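PDB 4R12: putative uncharacterized protein from Dictyostelium purpureum, which serves as nicastrin, probably an essential component of gamma-secretase, the complex that cleaves membrane proteins such as Notch within the lipid bilayer. Local coordinates for residues Y280-L285 against M386-K391; S199-F204 against D307-T312; Y407-P410 against Q416-N419; K452-I457 against T467-L472. All blocks are in the same frame, centred on the assembly; numbering follows the deposited sequence.

Contact 1: residues Y280-L285 against M386-K391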
loop_
_atom_site.group_PDB
_atom_site.type_symbol
_atom_site.label_atom_id
_atom_site.label_comp_id
_atom_site.label_asym_id
_atom_site.label_seq_id
_atom_site.Cartn_x
_atom_site.Cartn_y
_atom_site.Cartn_z
ATOM N N TYR A 280 -12.746 9.245 -2.837
ATOM C CA TYR A 280 -12.972 9.761 -4.185
ATOM C C TYR A 280 -14.051 8.945 -4.895
ATOM O O TYR A 280 -14.934 9.502 -5.531
ATOM C CB TYR A 280 -11.667 9.747 -4.983
ATOM C CG TYR A 280 -11.640 10.567 -6.261
ATOM C CD1 TYR A 280 -12.209 10.084 -7.438
ATOM C CD2 TYR A 280 -10.976 11.795 -6.307
ATOM C CE1 TYR A 280 -12.156 10.819 -8.616
ATOM C CE2 TYR A 280 -10.917 12.534 -7.479
ATOM C CZ TYR A 280 -11.506 12.041 -8.631
ATOM O OH TYR A 280 -11.435 12.758 -9.803
ATOM N N PHE A 281 -13.980 7.622 -4.767
ATOM C CA PHE A 281 -14.960 6.749 -5.406
ATOM C C PHE A 281 -16.367 7.035 -4.868
ATOM O O PHE A 281 -17.305 7.205 -5.641
ATOM C CB PHE A 281 -14.584 5.272 -5.198
ATOM C CG PHE A 281 -15.408 4.308 -6.013
ATOM C CD1 PHE A 281 -15.160 4.142 -7.367
ATOM C CD2 PHE A 281 -16.412 3.556 -5.424
ATOM C CE1 PHE A 281 -15.905 3.245 -8.122
ATOM C CE2 PHE A 281 -17.165 2.651 -6.176
ATOM C CZ PHE A 281 -16.915 2.502 -7.521
ATOM N N ILE A 282 -16.499 7.094 -3.544
ATOM C CA ILE A 282 -17.788 7.415 -2.907
ATOM C C ILE A 282 -18.308 8.783 -3.352
ATOM O O ILE A 282 -19.489 8.937 -3.678
ATOM C CB ILE A 282 -17.679 7.390 -1.372
ATOM C CG1 ILE A 282 -17.521 5.952 -0.887
ATOM C CG2 ILE A 282 -18.914 8.053 -0.711
ATOM C CD1 ILE A 282 -16.971 5.846 0.521
ATOM N N ASN A 283 -17.419 9.772 -3.377
ATOM C CA ASN A 283 -17.798 11.099 -3.846
ATOM C C ASN A 283 -18.374 11.048 -5.260
ATOM O O ASN A 283 -19.382 11.698 -5.550
ATOM C CB ASN A 283 -16.607 12.054 -3.799
ATOM C CG ASN A 283 -17.015 13.492 -4.050
ATOM O OD1 ASN A 283 -17.835 14.038 -3.322
ATOM N ND2 ASN A 283 -16.443 14.111 -5.079
ATOM N N ASP A 284 -17.753 10.259 -6.129
ATOM C CA ASP A 284 -18.236 10.143 -7.500
ATOM C C ASP A 284 -19.574 9.406 -7.572
ATOM O O ASP A 284 -20.461 9.787 -8.339
ATOM C CB ASP A 284 -17.193 9.449 -8.384
ATOM C CG ASP A 284 -16.144 10.425 -8.917
ATOM O OD1 ASP A 284 -16.252 11.634 -8.614
ATOM O OD2 ASP A 284 -15.229 9.993 -9.650
ATOM N N LEU A 285 -19.727 8.362 -6.767
ATOM C CA LEU A 285 -20.998 7.648 -6.715
ATOM C C LEU A 285 -22.172 8.565 -6.354
ATOM O O LEU A 285 -23.268 8.414 -6.879
ATOM C CB LEU A 285 -20.933 6.503 -5.704
ATOM C CG LEU A 285 -20.012 5.343 -6.052
ATOM C CD1 LEU A 285 -20.180 4.241 -5.021
ATOM C CD2 LEU A 285 -20.317 4.839 -7.464
ATOM N N MET A 386 -14.551 3.246 7.097
ATOM C CA MET A 386 -14.824 4.558 7.663
ATOM C C MET A 386 -15.339 5.561 6.627
ATOM O O MET A 386 -16.151 6.438 6.954
ATOM C CB MET A 386 -13.574 5.113 8.338
ATOM C CG MET A 386 -13.211 4.400 9.626
ATOM S SD MET A 386 -11.714 5.077 10.377
ATOM C CE MET A 386 -11.858 4.431 12.038
ATOM N N SER A 387 -14.880 5.442 5.386
ATOM C CA SER A 387 -15.324 6.367 4.351
ATOM C C SER A 387 -16.801 6.157 4.052
ATOM O O SER A 387 -17.536 7.118 3.822
ATOM C CB SER A 387 -14.493 6.202 3.077
ATOM O OG SER A 387 -13.130 6.465 3.343
ATOM N N PHE A 388 -17.244 4.903 4.058
ATOM C CA PHE A 388 -18.656 4.615 3.806
ATOM C C PHE A 388 -19.534 4.976 5.004
ATOM O O PHE A 388 -20.651 5.467 4.836
ATOM C CB PHE A 388 -18.843 3.136 3.425
ATOM C CG PHE A 388 -18.232 2.785 2.100
ATOM C CD1 PHE A 388 -16.879 2.527 1.996
ATOM C CD2 PHE A 388 -19.008 2.747 0.950
ATOM C CE1 PHE A 388 -16.308 2.223 0.772
ATOM C CE2 PHE A 388 -18.440 2.443 -0.277
ATOM C CZ PHE A 388 -17.086 2.190 -0.364
ATOM N N LEU A 389 -19.027 4.751 6.210
ATOM C CA LEU A 389 -19.817 5.027 7.420
ATOM C C LEU A 389 -20.054 6.517 7.664
ATOM O O LEU A 389 -20.950 6.901 8.429
ATOM C CB LEU A 389 -19.132 4.402 8.632
ATOM C CG LEU A 389 -19.216 2.876 8.620
ATOM C CD1 LEU A 389 -18.115 2.267 9.475
ATOM C CD2 LEU A 389 -20.600 2.432 9.087
ATOM N N LYS A 390 -19.249 7.357 7.020
ATOM C CA LYS A 390 -19.498 8.796 7.031
ATOM C C LYS A 390 -20.760 9.132 6.254
ATOM O O LYS A 390 -21.362 10.178 6.459
ATOM C CB LYS A 390 -18.320 9.559 6.435
ATOM C CG LYS A 390 -17.043 9.499 7.246
ATOM C CD LYS A 390 -15.891 10.149 6.479
ATOM C CE LYS A 390 -14.564 9.940 7.202
ATOM N NZ LYS A 390 -13.406 10.594 6.513
ATOM N N LYS A 391 -21.150 8.244 5.349
ATOM C CA LYS A 391 -22.294 8.497 4.481
ATOM C C LYS A 391 -23.531 7.724 4.904
ATOM O O LYS A 391 -24.649 8.232 4.811
ATOM C CB LYS A 391 -21.954 8.152 3.031
ATOM C CG LYS A 391 -20.794 8.943 2.479
ATOM C CD LYS A 391 -21.057 10.447 2.502
ATOM C CE LYS A 391 -19.942 11.165 1.742
ATOM N NZ LYS A 391 -20.115 12.637 1.675
HETATM O O HOH W 1 -18.322 12.805 -0.762
#

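Contact 2: residues S199-F204 against D307-T312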
loop_
_atom_site.group_PDB
_atom_site.type_symbol
_atom_site.label_atom_id
_atom_site.label_comp_id
_atom_site.label_asym_id
_atom_site.label_seq_id
_atom_site.Cartn_x
_atom_site.Cartn_y
_atom_site.Cartn_z
ATOM N N SER A 199 -7.325 3.184 -7.948
ATOM C CA SER A 199 -7.965 2.023 -7.327
ATOM C C SER A 199 -8.493 1.130 -8.431
ATOM O O SER A 199 -8.543 1.547 -9.586
ATOM C CB SER A 199 -9.106 2.440 -6.393
ATOM O OG SER A 199 -8.675 3.377 -5.413
ATOM N N ILE A 200 -8.891 -0.097 -8.085
ATOM C CA ILE A 200 -9.460 -1.020 -9.067
ATOM C C ILE A 200 -10.675 -1.735 -8.482
ATOM O O ILE A 200 -10.628 -2.223 -7.345
ATOM C CB ILE A 200 -8.449 -2.104 -9.542
ATOM C CG1 ILE A 200 -7.068 -1.521 -9.860
ATOM C CG2 ILE A 200 -8.962 -2.833 -10.796
ATOM C CD1 ILE A 200 -6.055 -1.668 -8.722
ATOM N N TRP A 201 -11.771 -1.779 -9.240
ATOM C CA TRP A 201 -12.927 -2.566 -8.802
ATOM C C TRP A 201 -13.396 -3.501 -9.904
ATOM O O TRP A 201 -13.073 -3.321 -11.090
ATOM C CB TRP A 201 -14.083 -1.659 -8.329
ATOM C CG TRP A 201 -14.681 -0.769 -9.377
ATOM C CD1 TRP A 201 -14.262 0.483 -9.726
ATOM C CD2 TRP A 201 -15.828 -1.046 -10.191
ATOM N NE1 TRP A 201 -15.063 0.996 -10.718
ATOM C CE2 TRP A 201 -16.028 0.074 -11.024
ATOM C CE3 TRP A 201 -16.687 -2.144 -10.318
ATOM C CZ2 TRP A 201 -17.059 0.132 -11.963
ATOM C CZ3 TRP A 201 -17.709 -2.082 -11.253
ATOM C CH2 TRP A 201 -17.890 -0.947 -12.054
ATOM N N SER A 202 -14.162 -4.513 -9.514
ATOM C CA SER A 202 -14.486 -5.587 -10.436
ATOM C C SER A 202 -15.734 -6.322 -10.011
ATOM O O SER A 202 -16.013 -6.450 -8.820
ATOM C CB SER A 202 -13.323 -6.578 -10.532
ATOM O OG SER A 202 -13.628 -7.636 -11.428
ATOM N N SER A 203 -16.457 -6.823 -11.010
ATOM C CA SER A 203 -17.587 -7.713 -10.809
ATOM C C SER A 203 -17.523 -8.826 -11.860
ATOM O O SER A 203 -17.080 -8.583 -12.977
ATOM C CB SER A 203 -18.903 -6.941 -10.912
ATOM O OG SER A 203 -19.999 -7.832 -11.008
ATOM N N PHE A 204 -17.929 -10.038 -11.496
ATOM C CA PHE A 204 -18.047 -11.126 -12.469
ATOM C C PHE A 204 -19.190 -10.889 -13.460
ATOM O O PHE A 204 -19.176 -11.458 -14.555
ATOM C CB PHE A 204 -18.264 -12.475 -11.770
ATOM C CG PHE A 204 -17.016 -13.067 -11.166
ATOM C CD1 PHE A 204 -16.025 -13.623 -11.974
ATOM C CD2 PHE A 204 -16.844 -13.097 -9.786
ATOM C CE1 PHE A 204 -14.881 -14.184 -11.418
ATOM C CE2 PHE A 204 -15.697 -13.659 -9.218
ATOM C CZ PHE A 204 -14.720 -14.209 -10.033
ATOM N N ASP A 307 -13.235 6.374 -17.418
ATOM C CA ASP A 307 -14.124 5.207 -17.417
ATOM C C ASP A 307 -15.390 5.514 -16.618
ATOM O O ASP A 307 -15.319 5.832 -15.430
ATOM C CB ASP A 307 -13.389 3.990 -16.837
ATOM C CG ASP A 307 -14.106 2.672 -17.104
ATOM O OD1 ASP A 307 -15.325 2.680 -17.381
ATOM O OD2 ASP A 307 -13.436 1.619 -17.022
ATOM N N LEU A 308 -16.551 5.417 -17.267
ATOM C CA LEU A 308 -17.808 5.830 -16.639
ATOM C C LEU A 308 -18.655 4.657 -16.126
ATOM O O LEU A 308 -19.817 4.844 -15.772
ATOM C CB LEU A 308 -18.634 6.667 -17.626
ATOM C CG LEU A 308 -18.092 8.062 -17.947
ATOM C CD1 LEU A 308 -18.898 8.722 -19.058
ATOM C CD2 LEU A 308 -18.091 8.927 -16.700
ATOM N N ALA A 309 -18.070 3.462 -16.069
ATOM C CA ALA A 309 -18.810 2.281 -15.635
ATOM C C ALA A 309 -19.415 2.477 -14.251
ATOM O O ALA A 309 -20.534 2.036 -13.986
ATOM C CB ALA A 309 -17.909 1.051 -15.644
ATOM N N PHE A 310 -18.677 3.152 -13.376
ATOM C CA PHE A 310 -19.149 3.403 -12.015
ATOM C C PHE A 310 -20.480 4.153 -12.022
ATOM O O PHE A 310 -21.356 3.893 -11.200
ATOM C CB PHE A 310 -18.105 4.193 -11.198
ATOM C CG PHE A 310 -17.968 5.641 -11.604
ATOM C CD1 PHE A 310 -18.757 6.622 -11.020
ATOM C CD2 PHE A 310 -17.041 6.021 -12.567
ATOM C CE1 PHE A 310 -18.637 7.956 -11.398
ATOM C CE2 PHE A 310 -16.907 7.346 -12.947
ATOM C CZ PHE A 310 -17.704 8.317 -12.361
ATOM N N GLN A 311 -20.626 5.089 -12.952
ATOM C CA GLN A 311 -21.843 5.893 -13.021
ATOM C C GLN A 311 -22.961 5.071 -13.629
ATOM O O GLN A 311 -24.104 5.120 -13.179
ATOM C CB GLN A 311 -21.622 7.164 -13.845
ATOM C CG GLN A 311 -22.851 8.071 -13.899
ATOM C CD GLN A 311 -22.674 9.243 -14.845
ATOM O OE1 GLN A 311 -22.337 9.066 -16.021
ATOM N NE2 GLN A 311 -22.898 10.449 -14.340
ATOM N N THR A 312 -22.609 4.307 -14.655
ATOM C CA THR A 312 -23.561 3.477 -15.371
ATOM C C THR A 312 -24.152 2.357 -14.510
ATOM O O THR A 312 -25.340 2.054 -14.604
ATOM C CB THR A 312 -22.892 2.853 -16.620
ATOM O OG1 THR A 312 -22.341 3.892 -17.440
ATOM C CG2 THR A 312 -23.891 2.043 -17.429
#

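Contact 3: residues Y407-P410 against Q416-N419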
loop_
_atom_site.group_PDB
_atom_site.type_symbol
_atom_site.label_atom_id
_atom_site.label_comp_id
_atom_site.label_asym_id
_atom_site.label_seq_id
_atom_site.Cartn_x
_atom_site.Cartn_y
_atom_site.Cartn_z
ATOM N N TYR A 407 -2.482 -3.496 17.401
ATOM C CA TYR A 407 -2.102 -4.233 16.192
ATOM C C TYR A 407 -1.286 -5.483 16.506
ATOM O O TYR A 407 -0.392 -5.448 17.350
ATOM C CB TYR A 407 -1.266 -3.336 15.256
ATOM C CG TYR A 407 -2.024 -2.325 14.417
ATOM C CD1 TYR A 407 -3.414 -2.336 14.334
ATOM C CD2 TYR A 407 -1.332 -1.370 13.674
ATOM C CE1 TYR A 407 -4.092 -1.404 13.539
ATOM C CE2 TYR A 407 -1.998 -0.444 12.877
ATOM C CZ TYR A 407 -3.378 -0.461 12.822
ATOM O OH TYR A 407 -4.029 0.461 12.025
ATOM N N SER A 408 -1.585 -6.587 15.831
ATOM C CA SER A 408 -0.720 -7.753 15.912
ATOM C C SER A 408 0.563 -7.544 15.078
ATOM O O SER A 408 1.628 -8.044 15.427
ATOM C CB SER A 408 -1.476 -9.005 15.445
ATOM O OG SER A 408 -2.584 -9.241 16.316
ATOM N N ASN A 409 0.440 -6.820 13.975
ATOM C CA ASN A 409 1.593 -6.395 13.167
ATOM C C ASN A 409 2.643 -5.647 13.999
ATOM O O ASN A 409 2.407 -4.517 14.422
ATOM C CB ASN A 409 1.105 -5.501 12.020
ATOM C CG ASN A 409 2.171 -5.273 10.937
ATOM O OD1 ASN A 409 3.339 -5.625 11.110
ATOM N ND2 ASN A 409 1.766 -4.647 9.831
ATOM N N PRO A 410 3.814 -6.268 14.226
ATOM C CA PRO A 410 4.861 -5.614 15.018
ATOM C C PRO A 410 5.759 -4.686 14.187
ATOM O O PRO A 410 6.637 -4.021 14.744
ATOM C CB PRO A 410 5.657 -6.793 15.569
ATOM C CG PRO A 410 5.533 -7.836 14.502
ATOM C CD PRO A 410 4.174 -7.660 13.877
ATOM N N GLN A 416 10.471 -4.349 7.491
ATOM C CA GLN A 416 10.453 -5.683 8.073
ATOM C C GLN A 416 9.055 -6.320 8.116
ATOM O O GLN A 416 8.905 -7.442 8.594
ATOM C CB GLN A 416 11.056 -5.655 9.478
ATOM C CG GLN A 416 11.588 -7.011 9.943
ATOM C CD GLN A 416 12.610 -6.894 11.063
ATOM O OE1 GLN A 416 13.438 -5.983 11.077
ATOM N NE2 GLN A 416 12.563 -7.839 12.002
ATOM N N ASP A 417 8.043 -5.614 7.613
ATOM C CA ASP A 417 6.726 -6.204 7.428
ATOM C C ASP A 417 6.762 -7.008 6.130
ATOM O O ASP A 417 6.225 -6.588 5.098
ATOM C CB ASP A 417 5.641 -5.121 7.394
ATOM C CG ASP A 417 4.236 -5.697 7.329
ATOM O OD1 ASP A 417 4.072 -6.935 7.458
ATOM O OD2 ASP A 417 3.280 -4.896 7.147
ATOM N N ASP A 418 7.408 -8.166 6.200
ATOM C CA ASP A 418 7.722 -8.949 5.008
ATOM C C ASP A 418 7.180 -10.384 5.131
ATOM O O ASP A 418 6.345 -10.661 6.005
ATOM C CB ASP A 418 9.244 -8.945 4.761
ATOM C CG ASP A 418 10.038 -9.526 5.930
ATOM O OD1 ASP A 418 9.454 -10.214 6.801
ATOM O OD2 ASP A 418 11.264 -9.288 5.979
ATOM N N ASN A 419 7.667 -11.302 4.291
ATOM C CA ASN A 419 7.071 -12.641 4.259
ATOM C C ASN A 419 7.244 -13.380 5.574
ATOM O O ASN A 419 6.433 -14.254 5.899
ATOM C CB ASN A 419 7.607 -13.502 3.074
ATOM C CG ASN A 419 9.114 -13.794 3.132
ATOM O OD1 ASN A 419 9.797 -13.535 4.119
ATOM N ND2 ASN A 419 9.630 -14.357 2.045
#

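Contact 4: residues K452-I457 against T467-L472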
loop_
_atom_site.group_PDB
_atom_site.type_symbol
_atom_site.label_atom_id
_atom_site.label_comp_id
_atom_site.label_asym_id
_atom_site.label_seq_id
_atom_site.Cartn_x
_atom_site.Cartn_y
_atom_site.Cartn_z
ATOM N N LYS A 452 -5.105 -23.554 -5.458
ATOM C CA LYS A 452 -3.830 -23.609 -4.750
ATOM C C LYS A 452 -2.670 -23.262 -5.666
ATOM O O LYS A 452 -1.702 -22.678 -5.218
ATOM C CB LYS A 452 -3.616 -24.988 -4.126
ATOM C CG LYS A 452 -4.523 -25.242 -2.916
ATOM C CD LYS A 452 -4.244 -26.601 -2.280
ATOM C CE LYS A 452 -5.174 -26.838 -1.080
ATOM N NZ LYS A 452 -4.966 -28.176 -0.485
ATOM N N ASN A 453 -2.771 -23.620 -6.944
ATOM C CA ASN A 453 -1.699 -23.282 -7.888
ATOM C C ASN A 453 -1.529 -21.763 -7.947
ATOM O O ASN A 453 -0.416 -21.241 -7.884
ATOM C CB ASN A 453 -1.992 -23.842 -9.289
ATOM C CG ASN A 453 -0.834 -23.605 -10.269
ATOM O OD1 ASN A 453 0.150 -24.349 -10.275
ATOM N ND2 ASN A 453 -0.953 -22.570 -11.092
ATOM N N PHE A 454 -2.646 -21.054 -8.052
ATOM C CA PHE A 454 -2.647 -19.595 -8.078
ATOM C C PHE A 454 -2.127 -18.976 -6.760
ATOM O O PHE A 454 -1.295 -18.049 -6.775
ATOM C CB PHE A 454 -4.067 -19.104 -8.382
ATOM C CG PHE A 454 -4.208 -17.613 -8.452
ATOM C CD1 PHE A 454 -4.007 -16.939 -9.649
ATOM C CD2 PHE A 454 -4.586 -16.880 -7.323
ATOM C CE1 PHE A 454 -4.156 -15.564 -9.717
ATOM C CE2 PHE A 454 -4.734 -15.508 -7.387
ATOM C CZ PHE A 454 -4.529 -14.845 -8.585
ATOM N N ILE A 455 -2.613 -19.485 -5.633
ATOM C CA ILE A 455 -2.159 -19.029 -4.306
ATOM C C ILE A 455 -0.632 -19.157 -4.188
ATOM O O ILE A 455 0.066 -18.215 -3.785
ATOM C CB ILE A 455 -2.865 -19.844 -3.147
ATOM C CG1 ILE A 455 -4.357 -19.483 -3.059
ATOM C CG2 ILE A 455 -2.183 -19.598 -1.800
ATOM C CD1 ILE A 455 -5.212 -20.477 -2.217
ATOM N N ASN A 456 -0.109 -20.305 -4.587
ATOM C CA ASN A 456 1.317 -20.586 -4.424
ATOM C C ASN A 456 2.216 -19.733 -5.321
ATOM O O ASN A 456 3.401 -19.553 -5.036
ATOM C CB ASN A 456 1.592 -22.067 -4.675
ATOM C CG ASN A 456 0.961 -22.959 -3.624
ATOM O OD1 ASN A 456 0.641 -22.505 -2.525
ATOM N ND2 ASN A 456 0.771 -24.233 -3.960
ATOM N N ILE A 457 1.660 -19.216 -6.402
ATOM C CA ILE A 457 2.395 -18.271 -7.241
ATOM C C ILE A 457 2.280 -16.846 -6.696
ATOM O O ILE A 457 3.292 -16.132 -6.550
ATOM C CB ILE A 457 1.880 -18.299 -8.696
ATOM C CG1 ILE A 457 2.306 -19.602 -9.383
ATOM C CG2 ILE A 457 2.416 -17.091 -9.487
ATOM C CD1 ILE A 457 1.552 -19.839 -10.673
ATOM N N THR A 467 7.808 -11.244 -9.443
ATOM C CA THR A 467 8.166 -11.701 -10.781
ATOM C C THR A 467 7.049 -12.501 -11.477
ATOM O O THR A 467 7.231 -12.989 -12.597
ATOM C CB THR A 467 9.443 -12.549 -10.705
ATOM O OG1 THR A 467 9.235 -13.625 -9.776
ATOM C CG2 THR A 467 10.629 -11.679 -10.221
ATOM N N CYS A 468 5.899 -12.630 -10.821
ATOM C CA CYS A 468 4.816 -13.480 -11.332
ATOM C C CYS A 468 3.961 -12.779 -12.385
ATOM O O CYS A 468 3.877 -11.555 -12.416
ATOM C CB CYS A 468 3.912 -13.942 -10.189
ATOM S SG CYS A 468 2.876 -12.622 -9.464
ATOM N N PHE A 469 3.349 -13.581 -13.253
ATOM C CA PHE A 469 2.365 -13.126 -14.238
ATOM C C PHE A 469 2.846 -12.001 -15.130
ATOM O O PHE A 469 2.055 -11.178 -15.590
ATOM C CB PHE A 469 1.077 -12.696 -13.538
ATOM C CG PHE A 469 0.404 -13.818 -12.822
ATOM C CD1 PHE A 469 0.041 -14.968 -13.511
ATOM C CD2 PHE A 469 0.173 -13.753 -11.463
ATOM C CE1 PHE A 469 -0.566 -16.025 -12.856
ATOM C CE2 PHE A 469 -0.442 -14.794 -10.800
ATOM C CZ PHE A 469 -0.808 -15.940 -11.502
ATOM N N ASN A 470 4.138 -11.981 -15.410
ATOM C CA ASN A 470 4.656 -10.927 -16.260
ATOM C C ASN A 470 4.143 -11.088 -17.696
ATOM O O ASN A 470 4.175 -10.135 -18.466
ATOM C CB ASN A 470 6.181 -10.906 -16.225
ATOM C CG ASN A 470 6.755 -9.669 -16.880
ATOM O OD1 ASN A 470 7.335 -9.745 -17.956
ATOM N ND2 ASN A 470 6.588 -8.516 -16.230
ATOM N N ILE A 471 3.644 -12.284 -18.028
ATOM C CA ILE A 471 3.022 -12.527 -19.333
ATOM C C ILE A 471 1.828 -11.593 -19.558
ATOM O O ILE A 471 1.446 -11.333 -20.698
ATOM C CB ILE A 471 2.559 -13.994 -19.492
ATOM C CG1 ILE A 471 2.273 -14.318 -20.966
ATOM C CG2 ILE A 471 1.347 -14.299 -18.619
ATOM C CD1 ILE A 471 2.020 -15.792 -21.240
ATOM N N LEU A 472 1.255 -11.074 -18.467
ATOM C CA LEU A 472 0.136 -10.145 -18.569
ATOM C C LEU A 472 0.615 -8.709 -18.755
ATOM O O LEU A 472 -0.197 -7.815 -19.038
ATOM C CB LEU A 472 -0.766 -10.229 -17.317
ATOM C CG LEU A 472 -1.320 -11.575 -16.859
ATOM C CD1 LEU A 472 -2.144 -11.364 -15.585
ATOM C CD2 LEU A 472 -2.164 -12.232 -17.944
#

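Contact 1: residues Y280-L285 against M386-K391
Two helices of the large lobe, a domain related to the zinc exopeptidases, meet where I282 of helix 276-287 drives its branched side chain against S387 and F388 of helix 385-389 and K391 just beyond. The key contact is a CH-pi one: CD1 of I282 lies 3.5 Å from the centroid of the F388 ring and only 3° off its normal, so the methyl sits squarely over the face. CG1 of I282 follows behind it, 3.7 Å from CE2 of F388. The same CD1 also packs on the S387 backbone, 3.5 Å from its carbonyl carbon. I282 manages both contacts because chi1 (-71°) sets CG1 beside the backbone N and chi2 (162°) extends CD1 outward. The other branch, CG2, goes to K391, 3.8 Å from CG of that lysine. On the exposed side a water donates to OD1 of N283 at 2.9 Å and accepts from NZ of K391 at 3.0 Å; OD1 is also bonded to ND2 of N287. S387 spends its hydroxyl on S278, one turn before I282. F388 also packs on L216 and M218 of strand 214-220, while F281 and D284 turn to F310 of helix 309-313.

Contact 2: residues S199-F204 against D307-T312
The W201 indole meets helix 309-313 with its six-membered ring: the backbone N of F310 stands at the edge, near the ring plane and 3.7 Å from CZ2, while CB of A309 approaches the same CZ2 obliquely at 3.9 Å. The F310 ring itself turns away from the tryptophan; Q311 CB sits 3.9 Å above one of its faces, offset toward the rim, and F288 and H546 meet it edge-to-face. W201 belongs to strand 192-203, and its chi1 of 64° places CG between the backbone N and the carbonyl carbon, from where the indole reaches across to the first turn of the helix. That turn is well organised. D307 forms an Asx turn, its OD1 accepting from the N of A309 at 3.1 Å with a fairly straight N-H...O angle of 160°, though the donor lies above the carboxylate plane. L308 takes the N-cap position, and its carbonyl O receives both Q311 N (2.9 Å) and T312 N (3.1 Å). The second carboxylate oxygen of D307 is bonded to ND1 of H544, on the strand next to W201, and A309 also touches H544. Between W201 and the helix itself the chemistry is therefore purely van der Waals: the F310 nitrogen lies near the indole plane, where it cannot address the pi cloud, and the polar fixing of the helix start falls to D307 instead.

Contact 3: residues Y407-P410 against Q416-N419
A side-chain hydrogen bond between N409 and D417 ties together two parts of one long irregular loop, which runs from strand 397-401 to helix 427-441 in the large lobe. ND2 of N409 donates to OD2 of D417 at 3.1 Å with an N-H...O angle of 150°. The side chains cross at about a right angle, and the amide and carboxylate planes are 61° apart. The donor arrives from well above the carboxylate plane, while the acceptor is only slightly tilted from the plane of the amide. Both groups extend in the same way: CG is anti to the backbone N in both residues, with chi1 -175° in D417, which carries each polar group toward the other segment. D417 is the centre of an inverse gamma turn, whose D418 N to Q416 O bond is weak. ND2 of N421 donates both to OD1 of N409 and to OD1 of D417, bridging the two side chains a second time. D417 is also gripped by the backbone N atoms of D235 and Q236, at the start of helix 234-252, while ND2 of N409 has a second acceptor in OE1 of Q327. Buried as it is, the carboxylate thus has each oxygen met by two donors, and the amino end of that helix probably offsets part of its negative charge.

Contact 4: residues K452-I457 against T467-L472
I457 and F454, one turn apart on helix 452-463, face C468 and F469, and the closest fit is aliphatic: CG2 of I457 lies 3.6 Å from CB of C468 and 3.9 Å from CE2 of F469. That methyl is anti to the backbone N (chi1 -72° for CG1), which turns it off the helix toward the loop. The phenyl rings form an oblique aromatic pair. CE1 of F454 comes within 3.8 Å of CZ of F469, the centroids of the F454 and F469 rings are 5.7 Å apart and their planes are inclined at 31°. F454 is the buried partner, enclosed by L508 and I512 of helix 500-512 and by S246 and K249 of helix 234-252. A disulfide joins the loop to the helix: C468 is bonded to C461, a turn beyond I457 on the same helix, so the chain closes a short covalent loop. The next residue, F469, has a left-handed backbone conformation, and the 3-10 turn 470-472 follows at once, its L472 N bonded to the carbonyl O of F469 at 3.0 Å. Packing thins toward the outside. I457 and F469 are still partly exposed, and on the helix K452, N453 and N456 are exposed and do not reach the loop segment. I471 likewise is exposed on the 3-10 turn.

How the contacts relate
Contacts 1 and 2 form one continuous patch: their centres are 15 Å apart, and their segments alternate along the chain as 199-204, 280-285, 307-312 and 386-391. They join through F281, whose CE1 lies 3.5 Å from NE1 of W201, and through F310, which D284 touches. Contacts 3 and 4 come later in sequence, in that order, and stand apart, with centres 23 Å from each other and 24 to 33 Å from those of contacts 1 and 2. Shared helices still relate them: 234-252 borders both contact 3 and contact 4, and 500-512 borders both segment 199-204 and contact 4. Contacts 1 and 2 join parts about 100 residues apart; 3 and 4 close local loops.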